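Local coordinates for pectinesterase 1 (Solanum lycopersicum, PDB 1XG2), which hydrolyses the methyl esters of pectin in plant cell walls, releasing methanol, and may help prepare fruit walls for softening during ripening, at residues E20-A25 with E44-A49. Numbering follows the deposited sequence.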
ATOM      1  N   GLU A  20     -14.104  16.097 -12.205  1.00 19.44           N
ATOM      2  CA  GLU A  20     -15.534  16.399 -12.266  1.00 20.28           C
ATOM      3  C   GLU A  20     -16.378  15.126 -12.354  1.00 20.04           C
ATOM      4  O   GLU A  20     -17.408  15.005 -11.695  1.00 19.87           O
ATOM      5  CB  GLU A  20     -15.854  17.253 -13.488  1.00 21.09           C
ATOM      6  CG  GLU A  20     -15.348  18.684 -13.478  1.00 23.56           C
ATOM      7  CD  GLU A  20     -15.497  19.317 -14.858  1.00 26.48           C
ATOM      8  OE1 GLU A  20     -16.615  19.787 -15.160  1.00 28.37           O
ATOM      9  OE2 GLU A  20     -14.523  19.307 -15.655  1.00 26.97           O
ATOM     10  N   ALA A  21     -15.937  14.183 -13.181  1.00 19.81           N
ATOM     11  CA  ALA A  21     -16.640  12.913 -13.337  1.00 19.97           C
ATOM     12  C   ALA A  21     -16.653  12.099 -12.045  1.00 19.72           C
ATOM     13  O   ALA A  21     -17.674  11.508 -11.681  1.00 19.83           O
ATOM     14  CB  ALA A  21     -16.034  12.103 -14.480  1.00 20.07           C
ATOM     15  N   VAL A  22     -15.527  12.081 -11.337  1.00 19.70           N
ATOM     16  CA  VAL A  22     -15.460  11.365 -10.077  1.00 19.44           C
ATOM     17  C   VAL A  22     -16.415  11.982  -9.051  1.00 20.45           C
ATOM     18  O   VAL A  22     -17.154  11.260  -8.389  1.00 19.67           O
ATOM     19  CB  VAL A  22     -14.021  11.316  -9.524  1.00 19.49           C
ATOM     20  CG1 VAL A  22     -14.008  10.745  -8.117  1.00 18.03           C
ATOM     21  CG2 VAL A  22     -13.128  10.493 -10.458  1.00 18.29           C
ATOM     22  N   ALA A  23     -16.406  13.310  -8.932  1.00 21.70           N
ATOM     23  CA  ALA A  23     -17.320  14.009  -8.022  1.00 23.01           C
ATOM     24  C   ALA A  23     -18.803  13.715  -8.308  1.00 23.77           C
ATOM     25  O   ALA A  23     -19.597  13.561  -7.378  1.00 24.50           O
ATOM     26  CB  ALA A  23     -17.061  15.520  -8.059  1.00 23.28           C
ATOM     27  N   ALA A  24     -19.163  13.600  -9.580  1.00 24.50           N
ATOM     28  CA  ALA A  24     -20.550  13.350  -9.973  1.00 24.81           C
ATOM     29  C   ALA A  24     -20.917  11.874  -9.902  1.00 25.09           C
ATOM     30  O   ALA A  24     -22.082  11.522 -10.047  1.00 24.82           O
ATOM     31  CB  ALA A  24     -20.790  13.863 -11.388  1.00 25.18           C
ATOM     32  N   ALA A  25     -19.935  11.000  -9.707  1.00 24.62           N
ATOM     33  CA  ALA A  25     -20.220   9.573  -9.590  1.00 24.45           C
ATOM     34  C   ALA A  25     -21.010   9.335  -8.303  1.00 24.32           C
ATOM     35  O   ALA A  25     -20.851  10.074  -7.341  1.00 23.80           O
ATOM     36  CB  ALA A  25     -18.940   8.773  -9.588  1.00 24.29           C
ATOM     37  N   GLU A  44      -4.009  16.945 -13.979  1.00 18.10           N
ATOM     38  CA  GLU A  44      -4.785  17.094 -12.751  1.00 18.24           C
ATOM     39  C   GLU A  44      -4.343  16.106 -11.672  1.00 18.07           C
ATOM     40  O   GLU A  44      -3.774  15.048 -11.957  1.00 17.89           O
ATOM     41  CB  GLU A  44      -6.321  16.988 -12.981  1.00 19.09           C
ATOM     42  CG  GLU A  44      -6.795  16.132 -14.134  1.00 19.51           C
ATOM     43  CD  GLU A  44      -8.319  16.089 -14.304  1.00 20.56           C
ATOM     44  OE1 GLU A  44      -9.081  16.169 -13.312  1.00 17.77           O
ATOM     45  OE2 GLU A  44      -8.761  15.942 -15.468  1.00 20.98           O
ATOM     46  N   ASN A  45      -4.578  16.495 -10.427  1.00 17.82           N
ATOM     47  CA  ASN A  45      -4.410  15.626  -9.276  1.00 17.91           C
ATOM     48  C   ASN A  45      -5.788  15.190  -8.824  1.00 17.70           C
ATOM     49  O   ASN A  45      -6.590  16.009  -8.368  1.00 18.56           O
ATOM     50  CB  ASN A  45      -3.662  16.340  -8.150  1.00 17.89           C
ATOM     51  CG  ASN A  45      -2.175  16.466  -8.435  1.00 19.12           C
ATOM     52  OD1 ASN A  45      -1.728  17.441  -9.052  1.00 20.15           O
ATOM     53  ND2 ASN A  45      -1.397  15.489  -7.979  1.00 15.55           N
ATOM     54  N   VAL A  46      -6.058  13.901  -8.975  1.00 16.75           N
ATOM     55  CA  VAL A  46      -7.367  13.328  -8.746  1.00 16.62           C
ATOM     56  C   VAL A  46      -7.380  12.449  -7.506  1.00 16.84           C
ATOM     57  O   VAL A  46      -6.428  11.723  -7.228  1.00 16.17           O
ATOM     58  CB  VAL A  46      -7.791  12.496  -9.965  1.00 16.51           C
ATOM     59  CG1 VAL A  46      -9.152  11.830  -9.729  1.00 15.30           C
ATOM     60  CG2 VAL A  46      -7.805  13.384 -11.207  1.00 16.92           C
ATOM     61  N   GLU A  47      -8.480  12.515  -6.770  1.00 17.09           N
ATOM     62  CA  GLU A  47      -8.662  11.723  -5.572  1.00 18.12           C
ATOM     63  C   GLU A  47      -9.975  10.962  -5.671  1.00 17.49           C
ATOM     64  O   GLU A  47     -11.001  11.545  -6.011  1.00 16.53           O
ATOM     65  CB  GLU A  47      -8.652  12.633  -4.348  1.00 18.94           C
ATOM     66  CG  GLU A  47      -8.771  11.899  -3.028  1.00 24.13           C
ATOM     67  CD  GLU A  47      -8.311  12.721  -1.821  1.00 30.57           C
ATOM     68  OE1 GLU A  47      -8.461  12.200  -0.687  1.00 33.99           O
ATOM     69  OE2 GLU A  47      -7.781  13.859  -2.000  1.00 33.01           O
ATOM     70  N   VAL A  48      -9.936   9.663  -5.380  1.00 16.37           N
ATOM     71  CA  VAL A  48     -11.134   8.840  -5.340  1.00 16.61           C
ATOM     72  C   VAL A  48     -11.346   8.435  -3.887  1.00 16.82           C
ATOM     73  O   VAL A  48     -10.697   7.513  -3.389  1.00 16.07           O
ATOM     74  CB  VAL A  48     -11.004   7.592  -6.240  1.00 16.65           C
ATOM     75  CG1 VAL A  48     -12.252   6.719  -6.137  1.00 17.08           C
ATOM     76  CG2 VAL A  48     -10.777   8.004  -7.683  1.00 16.45           C
ATOM     77  N   ALA A  49     -12.248   9.138  -3.208  1.00 17.13           N
ATOM     78  CA  ALA A  49     -12.393   9.022  -1.760  1.00 17.45           C
ATOM     79  C   ALA A  49     -13.128   7.752  -1.366  1.00 17.96           C
ATOM     80  O   ALA A  49     -13.656   7.020  -2.216  1.00 16.24           O
ATOM     81  CB  ALA A  49     -13.135  10.252  -1.204  1.00 18.21           C
TER
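V22, on the last turn of helix 18-24, pushes both of its methyls at the edge strand 46-48, and each meets a different valine. CG2 lies 4.3 Å from CG1 of V46, while CG1 sits 4.3 Å from CG2 of V48 and also rests 3.8 Å from the carbonyl O of E47, the residue between the two valines. The torsion explains the division: with chi1 at 172°, CG1 is anti to the backbone N and CG2 is anti to the carbonyl carbon, which spreads the two branches along the strand. V46 and V48, two residues apart along the strand, have like torsions (178° in both), yet V46 offers CG1 and V48 offers CG2, and of the two V46 alone points its CB at the helix; the intervening E47 carries its carboxylate away from it. The axes of helix segment 20-24 and strand 46-48 approach to 8.9 Å and run 20° from parallel.

V22 and V48 also both touch L55 and I57 of strand 55-59, and I35 of strand 33-37 adds to the packing against V22. Near the start of the helix, E44 reaches over with its carboxylate: OE2 accepts from the backbone N of L18 and OE1 from that of A19, a two-pronged grip on N-H groups of the first turn.

This is the N-terminal end of the right-handed parallel beta-helix of the catalytic pectinesterase domain, the C-terminal part of the whole protein; the short helix caps its hydrophobic interior. Between the two valine-bearing segments the chemistry is purely van der Waals, at fairly loose distances; hydrogen bonds at both ends of the helix supply direction, E44 gripping the start, where its negative charge probably complements the helix dipole, and K52 NZ gripping A23 O and A25 O.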